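PDB 4WQQ: lectin CEL-I, N-acetyl-D-galactosamine-specific C-type from Cucumaria echinata, which binds N-acetylgalactosamine and galactose through calcium in its natural form, and is deposited here as a variant engineered to recognise mannose. Local coordinates for residues 13-24 with 130-140; 55-63 with 115-123. The protein carries 3 engineered substitutions. All coordinates share one frame; numbering follows the deposited sequence.

Interaction 1: 13-24 with 130-140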
# COMPACT_ATOMS: atom_id res chain seq x y z
N ASP A 13 1.10 -0.83 -11.39
CA ASP A 13 1.07 -0.02 -10.19
C ASP A 13 -0.14 -0.32 -9.33
O ASP A 13 -0.65 0.59 -8.68
CB ASP A 13 1.17 1.49 -10.46
CG ASP A 13 2.59 1.92 -10.97
OD1 ASP A 13 3.55 1.11 -10.91
OD2 ASP A 13 2.72 3.08 -11.39
N HIS A 14 -0.57 -1.58 -9.33
CA HIS A 14 -1.81 -1.97 -8.61
C HIS A 14 -1.58 -3.26 -7.87
O HIS A 14 -0.56 -3.94 -8.11
CB HIS A 14 -3.06 -2.11 -9.56
CG HIS A 14 -3.47 -0.86 -10.21
ND1 HIS A 14 -4.18 0.14 -9.58
CD2 HIS A 14 -3.35 -0.47 -11.50
CE1 HIS A 14 -4.42 1.12 -10.43
NE2 HIS A 14 -3.88 0.80 -11.60
N CYS A 15 -2.48 -3.55 -6.92
CA CYS A 15 -2.57 -4.81 -6.27
C CYS A 15 -3.95 -5.37 -6.49
O CYS A 15 -4.89 -4.61 -6.66
CB CYS A 15 -2.27 -4.74 -4.76
SG CYS A 15 -0.75 -3.89 -4.33
N TYR A 16 -4.03 -6.67 -6.54
CA TYR A 16 -5.25 -7.40 -6.85
C TYR A 16 -5.48 -8.53 -5.83
O TYR A 16 -4.53 -9.15 -5.30
CB TYR A 16 -5.22 -7.99 -8.31
CG TYR A 16 -5.03 -6.96 -9.37
CD1 TYR A 16 -3.77 -6.50 -9.67
CD2 TYR A 16 -6.07 -6.47 -10.10
CE1 TYR A 16 -3.57 -5.53 -10.63
CE2 TYR A 16 -5.89 -5.52 -11.10
CZ TYR A 16 -4.64 -5.04 -11.35
OH TYR A 16 -4.37 -4.07 -12.33
N ARG A 17 -6.75 -8.83 -5.52
CA ARG A 17 -7.10 -9.92 -4.67
C ARG A 17 -8.40 -10.57 -5.12
O ARG A 17 -9.43 -9.91 -5.22
CB ARG A 17 -7.22 -9.50 -3.22
CG ARG A 17 -7.41 -10.66 -2.25
CD ARG A 17 -7.09 -10.20 -0.84
NE ARG A 17 -7.43 -11.23 0.13
CZ ARG A 17 -7.40 -11.08 1.44
NH1 ARG A 17 -7.03 -9.92 1.97
NH2 ARG A 17 -7.77 -12.11 2.21
N PHE A 18 -8.32 -11.87 -5.38
CA PHE A 18 -9.45 -12.65 -5.72
C PHE A 18 -10.09 -13.32 -4.52
O PHE A 18 -9.40 -13.89 -3.67
CB PHE A 18 -9.02 -13.73 -6.72
CG PHE A 18 -10.11 -14.72 -7.03
CD1 PHE A 18 -11.27 -14.29 -7.64
CD2 PHE A 18 -10.00 -16.07 -6.63
CE1 PHE A 18 -12.31 -15.14 -7.90
CE2 PHE A 18 -11.04 -16.94 -6.91
CZ PHE A 18 -12.21 -16.50 -7.50
N PHE A 19 -11.42 -13.18 -4.44
CA PHE A 19 -12.26 -13.79 -3.46
C PHE A 19 -13.16 -14.84 -4.07
O PHE A 19 -14.07 -14.59 -4.83
CB PHE A 19 -13.10 -12.74 -2.75
CG PHE A 19 -12.28 -11.83 -1.90
CD1 PHE A 19 -11.94 -12.17 -0.60
CD2 PHE A 19 -11.77 -10.66 -2.43
CE1 PHE A 19 -11.16 -11.34 0.19
CE2 PHE A 19 -10.98 -9.85 -1.64
CZ PHE A 19 -10.68 -10.19 -0.34
N ASN A 20 -12.88 -16.07 -3.68
CA ASN A 20 -13.54 -17.25 -4.26
C ASN A 20 -14.82 -17.57 -3.51
O ASN A 20 -14.98 -18.64 -2.95
CB ASN A 20 -12.57 -18.40 -4.28
CG ASN A 20 -13.02 -19.51 -5.20
OD1 ASN A 20 -13.91 -19.36 -6.00
ND2 ASN A 20 -12.35 -20.62 -5.13
N THR A 21 -15.72 -16.60 -3.52
CA THR A 21 -16.98 -16.62 -2.79
C THR A 21 -18.03 -16.09 -3.68
O THR A 21 -17.92 -14.96 -4.24
CB THR A 21 -16.87 -15.75 -1.50
OG1 THR A 21 -15.93 -16.36 -0.58
CG2 THR A 21 -18.20 -15.60 -0.77
N LEU A 22 -19.06 -16.89 -3.87
CA LEU A 22 -20.17 -16.45 -4.65
C LEU A 22 -21.01 -15.40 -3.90
O LEU A 22 -21.42 -15.60 -2.73
CB LEU A 22 -21.06 -17.69 -4.96
CG LEU A 22 -21.18 -18.42 -6.28
CD1 LEU A 22 -22.59 -19.05 -6.31
CD2 LEU A 22 -21.06 -17.57 -7.51
N THR A 23 -21.31 -14.27 -4.55
CA THR A 23 -22.09 -13.23 -3.95
C THR A 23 -22.73 -12.33 -5.06
O THR A 23 -22.47 -12.49 -6.25
CB THR A 23 -21.29 -12.41 -2.84
OG1 THR A 23 -22.20 -11.69 -2.03
CG2 THR A 23 -20.29 -11.41 -3.49
N THR A 24 -23.57 -11.40 -4.64
CA THR A 24 -24.16 -10.42 -5.50
C THR A 24 -23.13 -9.32 -5.85
O THR A 24 -22.16 -9.14 -5.15
CB THR A 24 -25.36 -9.75 -4.86
OG1 THR A 24 -24.94 -9.12 -3.62
CG2 THR A 24 -26.46 -10.77 -4.55
N ALA A 130 -28.18 -11.95 -9.64
CA ALA A 130 -27.17 -12.89 -10.04
C ALA A 130 -26.04 -12.94 -9.03
O ALA A 130 -25.84 -12.01 -8.22
CB ALA A 130 -26.66 -12.48 -11.41
N GLN A 131 -25.35 -14.06 -9.02
CA GLN A 131 -24.21 -14.20 -8.14
C GLN A 131 -22.99 -14.64 -8.94
O GLN A 131 -23.13 -15.29 -9.96
CB GLN A 131 -24.51 -15.17 -6.98
CG GLN A 131 -25.69 -14.69 -6.14
CD GLN A 131 -25.72 -15.08 -4.68
OE1 GLN A 131 -26.76 -14.88 -4.00
NE2 GLN A 131 -24.67 -15.61 -4.17
N ALA A 132 -21.80 -14.28 -8.45
CA ALA A 132 -20.55 -14.50 -9.08
C ALA A 132 -19.45 -14.37 -8.06
O ALA A 132 -19.70 -13.88 -6.96
CB ALA A 132 -20.28 -13.55 -10.25
N LYS A 133 -18.24 -14.80 -8.47
CA LYS A 133 -17.02 -14.61 -7.67
C LYS A 133 -16.62 -13.13 -7.82
O LYS A 133 -17.27 -12.42 -8.59
CB LYS A 133 -15.92 -15.55 -8.11
CG LYS A 133 -16.38 -16.99 -8.21
CD LYS A 133 -16.83 -17.58 -6.90
CE LYS A 133 -17.33 -19.06 -7.12
NZ LYS A 133 -16.21 -19.93 -7.58
N TYR A 134 -15.61 -12.64 -7.11
CA TYR A 134 -15.21 -11.25 -7.31
C TYR A 134 -13.73 -11.02 -7.10
O TYR A 134 -13.05 -11.79 -6.50
CB TYR A 134 -16.09 -10.29 -6.49
CG TYR A 134 -15.95 -10.43 -5.00
CD1 TYR A 134 -16.64 -11.39 -4.30
CD2 TYR A 134 -15.14 -9.51 -4.26
CE1 TYR A 134 -16.53 -11.45 -2.94
CE2 TYR A 134 -15.01 -9.59 -2.92
CZ TYR A 134 -15.69 -10.56 -2.24
OH TYR A 134 -15.61 -10.68 -0.85
N MET A 135 -13.29 -9.93 -7.66
CA MET A 135 -11.90 -9.53 -7.57
C MET A 135 -11.83 -8.04 -7.16
O MET A 135 -12.50 -7.18 -7.76
CB MET A 135 -11.37 -9.64 -8.98
CG MET A 135 -10.00 -9.11 -9.26
SD MET A 135 -8.74 -10.34 -9.05
CE MET A 135 -9.17 -11.80 -10.10
N CYS A 136 -10.94 -7.75 -6.23
CA CYS A 136 -10.70 -6.39 -5.83
C CYS A 136 -9.35 -5.88 -6.34
O CYS A 136 -8.47 -6.68 -6.71
CB CYS A 136 -10.71 -6.25 -4.32
SG CYS A 136 -12.17 -7.01 -3.52
N LYS A 137 -9.22 -4.58 -6.36
CA LYS A 137 -8.02 -3.91 -6.91
C LYS A 137 -7.76 -2.76 -6.00
O LYS A 137 -8.69 -2.05 -5.64
CB LYS A 137 -8.33 -3.44 -8.32
CG LYS A 137 -7.33 -2.60 -9.05
CD LYS A 137 -7.83 -2.35 -10.51
CE LYS A 137 -7.04 -1.22 -11.15
NZ LYS A 137 -7.35 -0.99 -12.58
N LEU A 138 -6.47 -2.54 -5.68
CA LEU A 138 -6.03 -1.32 -5.05
C LEU A 138 -5.58 -0.26 -6.03
O LEU A 138 -4.82 -0.56 -6.96
CB LEU A 138 -4.90 -1.63 -4.12
CG LEU A 138 -5.22 -2.65 -3.04
CD1 LEU A 138 -4.04 -2.71 -2.14
CD2 LEU A 138 -6.49 -2.41 -2.20
N THR A 139 -6.01 0.97 -5.77
CA THR A 139 -5.57 2.14 -6.53
C THR A 139 -4.96 3.14 -5.52
O THR A 139 -5.58 3.53 -4.54
CB THR A 139 -6.74 2.79 -7.33
OG1 THR A 139 -7.27 1.82 -8.24
CG2 THR A 139 -6.28 4.01 -8.13
N PHE A 140 -3.72 3.56 -5.81
CA PHE A 140 -3.01 4.53 -4.98
C PHE A 140 -3.26 5.88 -5.49
O PHE A 140 -2.63 6.34 -6.43
CB PHE A 140 -1.57 4.16 -4.92
CG PHE A 140 -1.39 2.72 -4.49
CD1 PHE A 140 -1.51 2.36 -3.17
CD2 PHE A 140 -1.14 1.74 -5.42
CE1 PHE A 140 -1.38 1.03 -2.81
CE2 PHE A 140 -1.05 0.41 -5.06
CZ PHE A 140 -1.16 0.04 -3.76
O HOH W 1 -2.41 2.92 -8.46
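F19 and Y134 meet at the tight centre of this antiparallel pair, in which strands near the two chain ends close the C-type lectin fold: CB of F19 sits over one face of the Y134 ring, 3.4 Å from CZ, while the two rings, whose planes are inclined by 15°, barely overlap. CG of Y134 lies between its backbone N and carbonyl carbon (chi1 65°), which stands the ring up beside T23 and helix 25-34. C136 SG, whose disulfide with C32 ties the last strand to that helix, approaches the F19 ring obliquely, 3.6 Å from CE2. R17 and C136 exchange two backbone hydrogen bonds, C136 N to R17 O being nearly straight (172°) at 2.8 Å. Beyond F19 a beta bulge shifts the register by two residues.

T21, L22 and Q131 lie on the solvent side, where the strands nonetheless stay paired through two T23-A132 backbone hydrogen bonds; K133 NZ reaches N20 OD1 at 2.8 Å in the carbonyl plane and also bridges to D66. At the other end H14 ND1 gives its N-H to L138 O at 2.8 Å, within the imidazole plane, and K137 CE lies 3.5 Å above the ring centre. The extended K137 chain runs on past Y16 to a salt bridge with E54, which is also hydrogen-bonded to Y16 OH. Hydrogen bonding and CH-pi packing, rather than charge pairing, join H14 to the last strand.

Interaction 2: 55-63 with 115-123; sequences QAYVFNYWR and FRHTEGGAW
The F59 ring is sandwiched: G120 C lies 3.5 Å above the centre of one face, with G121 N nearer the rim, and CG of R63 lies over the opposite face, toward the rim. H117 O comes to its edge, 3.4 Å from CZ. R63 CD lies over a face of the W62 indole, and R116 O at its edge, 3.4 Å from CZ3. On the F115 ring, NE2 of Q55 stands 3.3 Å over one face, offset toward the rim, amide and ring planes 37° apart; F59 N lies at the edge. A bend at chi2 (77°) carries the Q55 amide into the turn. There NE2 donates to G120 O at 3.0 Å, in the carbonyl plane and on a lone pair, and more weakly to G121 O, while OE1 accepts from W123 NE1 at 2.9 Å, near the indole plane, fixing the amide's rotation. CB of H117 rests 3.6 Å from CZ of R63, over its guanidinium face, and a water joins R63 NE to H117 O. Helix 52-65 therefore packs against the turn between strands 112-116 and 123-126 of the C-type lectin domain, with L72 of strand 71-77 under V58 and W62, and M135 of strand 132-140 beside them.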
# COMPACT_ATOMS: atom_id res chain seq x y z
N GLN A 55 -6.69 -7.26 -18.60
CA GLN A 55 -7.70 -8.24 -18.77
C GLN A 55 -7.11 -9.63 -18.60
O GLN A 55 -7.65 -10.48 -17.86
CB GLN A 55 -8.34 -8.08 -20.17
CG GLN A 55 -9.30 -9.16 -20.53
CD GLN A 55 -10.67 -9.04 -19.86
OE1 GLN A 55 -11.12 -7.96 -19.48
NE2 GLN A 55 -11.33 -10.16 -19.76
N ALA A 56 -6.03 -9.91 -19.35
CA ALA A 56 -5.47 -11.23 -19.26
C ALA A 56 -4.93 -11.54 -17.88
O ALA A 56 -5.06 -12.69 -17.42
CB ALA A 56 -4.42 -11.40 -20.36
N TYR A 57 -4.32 -10.58 -17.25
CA TYR A 57 -3.72 -10.78 -15.91
C TYR A 57 -4.85 -11.19 -14.94
O TYR A 57 -4.78 -12.21 -14.24
CB TYR A 57 -3.05 -9.50 -15.40
CG TYR A 57 -2.75 -9.67 -13.93
CD1 TYR A 57 -1.67 -10.42 -13.50
CD2 TYR A 57 -3.65 -9.18 -12.98
CE1 TYR A 57 -1.48 -10.67 -12.16
CE2 TYR A 57 -3.46 -9.41 -11.64
CZ TYR A 57 -2.39 -10.14 -11.21
OH TYR A 57 -2.24 -10.34 -9.84
N VAL A 58 -5.93 -10.44 -15.01
CA VAL A 58 -7.11 -10.71 -14.16
C VAL A 58 -7.75 -12.06 -14.39
O VAL A 58 -7.99 -12.82 -13.48
CB VAL A 58 -8.14 -9.56 -14.29
CG1 VAL A 58 -9.47 -9.91 -13.58
CG2 VAL A 58 -7.58 -8.27 -13.74
N PHE A 59 -7.98 -12.38 -15.66
CA PHE A 59 -8.62 -13.60 -16.04
C PHE A 59 -7.73 -14.78 -15.60
O PHE A 59 -8.23 -15.78 -15.02
CB PHE A 59 -8.90 -13.56 -17.54
CG PHE A 59 -9.47 -14.85 -18.07
CD1 PHE A 59 -10.77 -15.16 -17.82
CD2 PHE A 59 -8.69 -15.72 -18.81
CE1 PHE A 59 -11.32 -16.33 -18.29
CE2 PHE A 59 -9.22 -16.92 -19.23
CZ PHE A 59 -10.54 -17.22 -19.00
N ASN A 60 -6.41 -14.70 -15.90
CA ASN A 60 -5.52 -15.82 -15.60
C ASN A 60 -5.38 -16.03 -14.07
O ASN A 60 -5.32 -17.17 -13.57
CB ASN A 60 -4.18 -15.62 -16.31
CG ASN A 60 -4.34 -15.67 -17.87
OD1 ASN A 60 -5.11 -16.50 -18.39
ND2 ASN A 60 -3.67 -14.78 -18.59
N TYR A 61 -5.42 -14.93 -13.32
CA TYR A 61 -5.32 -15.03 -11.88
C TYR A 61 -6.55 -15.73 -11.30
O TYR A 61 -6.46 -16.72 -10.54
CB TYR A 61 -5.12 -13.60 -11.33
CG TYR A 61 -5.22 -13.40 -9.81
CD1 TYR A 61 -4.90 -14.39 -8.92
CD2 TYR A 61 -5.66 -12.17 -9.30
CE1 TYR A 61 -5.00 -14.20 -7.55
CE2 TYR A 61 -5.75 -11.94 -7.92
CZ TYR A 61 -5.45 -12.97 -7.04
OH TYR A 61 -5.50 -12.85 -5.67
N TRP A 62 -7.73 -15.27 -11.72
CA TRP A 62 -8.97 -15.86 -11.35
C TRP A 62 -9.01 -17.39 -11.64
O TRP A 62 -9.27 -18.21 -10.77
CB TRP A 62 -10.11 -15.13 -12.07
CG TRP A 62 -11.42 -15.84 -12.02
CD1 TRP A 62 -11.94 -16.56 -10.97
CD2 TRP A 62 -12.45 -15.79 -13.01
NE1 TRP A 62 -13.17 -16.98 -11.27
CE2 TRP A 62 -13.51 -16.56 -12.52
CE3 TRP A 62 -12.55 -15.23 -14.31
CZ2 TRP A 62 -14.68 -16.77 -13.24
CZ3 TRP A 62 -13.67 -15.46 -15.03
CH2 TRP A 62 -14.76 -16.19 -14.46
N ARG A 63 -8.72 -17.73 -12.92
CA ARG A 63 -8.88 -19.10 -13.38
C ARG A 63 -7.79 -20.03 -12.88
O ARG A 63 -8.00 -21.25 -12.83
CB ARG A 63 -9.02 -19.10 -14.89
CG ARG A 63 -10.18 -18.27 -15.42
CD ARG A 63 -11.50 -18.63 -14.77
NE ARG A 63 -11.88 -20.00 -15.08
CZ ARG A 63 -12.88 -20.67 -14.53
NH1 ARG A 63 -13.62 -20.14 -13.58
NH2 ARG A 63 -13.15 -21.87 -14.93
N PHE A 115 -16.81 -10.86 -15.91
CA PHE A 115 -16.17 -11.80 -16.88
C PHE A 115 -16.95 -13.11 -16.95
O PHE A 115 -17.36 -13.70 -15.94
CB PHE A 115 -14.76 -12.19 -16.40
CG PHE A 115 -13.69 -11.12 -16.48
CD1 PHE A 115 -13.94 -9.80 -16.76
CD2 PHE A 115 -12.39 -11.49 -16.24
CE1 PHE A 115 -12.93 -8.88 -16.78
CE2 PHE A 115 -11.36 -10.59 -16.33
CZ PHE A 115 -11.61 -9.28 -16.58
N ARG A 116 -17.08 -13.63 -18.16
CA ARG A 116 -17.29 -15.07 -18.38
C ARG A 116 -15.99 -15.86 -18.14
O ARG A 116 -14.91 -15.31 -18.19
CB ARG A 116 -17.74 -15.28 -19.86
CG ARG A 116 -18.95 -14.47 -20.11
CD ARG A 116 -19.86 -14.99 -21.16
NE ARG A 116 -21.12 -15.30 -20.50
CZ ARG A 116 -22.34 -14.88 -20.89
NH1 ARG A 116 -22.54 -14.10 -22.01
NH2 ARG A 116 -23.36 -15.26 -20.15
N HIS A 117 -16.14 -17.15 -17.88
CA HIS A 117 -14.97 -18.00 -17.66
C HIS A 117 -14.38 -18.45 -19.01
O HIS A 117 -13.33 -19.09 -19.01
CB HIS A 117 -15.25 -19.23 -16.78
CG HIS A 117 -16.09 -20.30 -17.40
ND1 HIS A 117 -17.47 -20.21 -17.51
CD2 HIS A 117 -15.75 -21.51 -17.94
CE1 HIS A 117 -17.93 -21.35 -18.02
NE2 HIS A 117 -16.91 -22.14 -18.29
N THR A 118 -15.04 -18.07 -20.09
CA THR A 118 -14.62 -18.50 -21.46
C THR A 118 -14.10 -17.30 -22.25
O THR A 118 -14.25 -16.13 -21.83
CB THR A 118 -15.80 -19.11 -22.17
OG1 THR A 118 -16.89 -18.19 -22.17
CG2 THR A 118 -16.17 -20.36 -21.57
N GLU A 119 -13.42 -17.59 -23.36
CA GLU A 119 -13.02 -16.56 -24.31
C GLU A 119 -12.18 -15.43 -23.67
O GLU A 119 -12.42 -14.26 -23.90
CB GLU A 119 -14.24 -15.96 -25.04
CG GLU A 119 -15.03 -16.97 -25.87
CD GLU A 119 -16.17 -16.35 -26.67
OE1 GLU A 119 -16.62 -17.03 -27.63
OE2 GLU A 119 -16.61 -15.19 -26.37
N GLY A 120 -11.22 -15.80 -22.84
CA GLY A 120 -10.33 -14.83 -22.23
C GLY A 120 -10.99 -13.86 -21.23
O GLY A 120 -10.45 -12.80 -20.95
N GLY A 121 -12.20 -14.20 -20.82
CA GLY A 121 -12.94 -13.35 -19.85
C GLY A 121 -13.83 -12.32 -20.46
O GLY A 121 -14.15 -11.29 -19.83
N ALA A 122 -14.29 -12.56 -21.68
CA ALA A 122 -15.16 -11.58 -22.32
C ALA A 122 -16.39 -11.30 -21.39
O ALA A 122 -16.91 -12.17 -20.71
CB ALA A 122 -15.66 -12.07 -23.67
N TRP A 123 -16.80 -10.02 -21.40
CA TRP A 123 -17.71 -9.45 -20.45
C TRP A 123 -19.18 -9.70 -20.81
O TRP A 123 -19.57 -9.73 -21.98
CB TRP A 123 -17.50 -7.95 -20.36
CG TRP A 123 -16.10 -7.46 -20.11
CD1 TRP A 123 -15.00 -8.20 -19.85
CD2 TRP A 123 -15.69 -6.12 -20.14
NE1 TRP A 123 -13.93 -7.39 -19.65
CE2 TRP A 123 -14.32 -6.10 -19.83
CE3 TRP A 123 -16.34 -4.92 -20.36
CZ2 TRP A 123 -13.62 -4.93 -19.75
CZ3 TRP A 123 -15.64 -3.75 -20.28
CH2 TRP A 123 -14.30 -3.76 -19.96
O HOH W 2 -11.16 -21.04 -17.70

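How the interactions relate
Helix 52-65 connects the two contacts, whose centres lie about 13 Å apart. From its side facing strand 14-23, Y61 OH reaches F18 N at 3.0 Å in a probable hydrogen bond, W62 CD1 packs 3.4 Å from F18 CE1, and Y57 CE2 meets Y16 CD1 at 3.5 Å. Along the chain, interaction 2 is nested within the loop that interaction 1 closes. Interaction 2 reaches the sugar site directly through R116, whose NH2 makes a weak hydrogen bond to mannose O1; between nearest atoms its side chain is about 3 Å from the sugar and about 6 Å from a calcium ion. Interaction 1 only approaches the site at its A130 end, that side chain being about 7 Å from mannose.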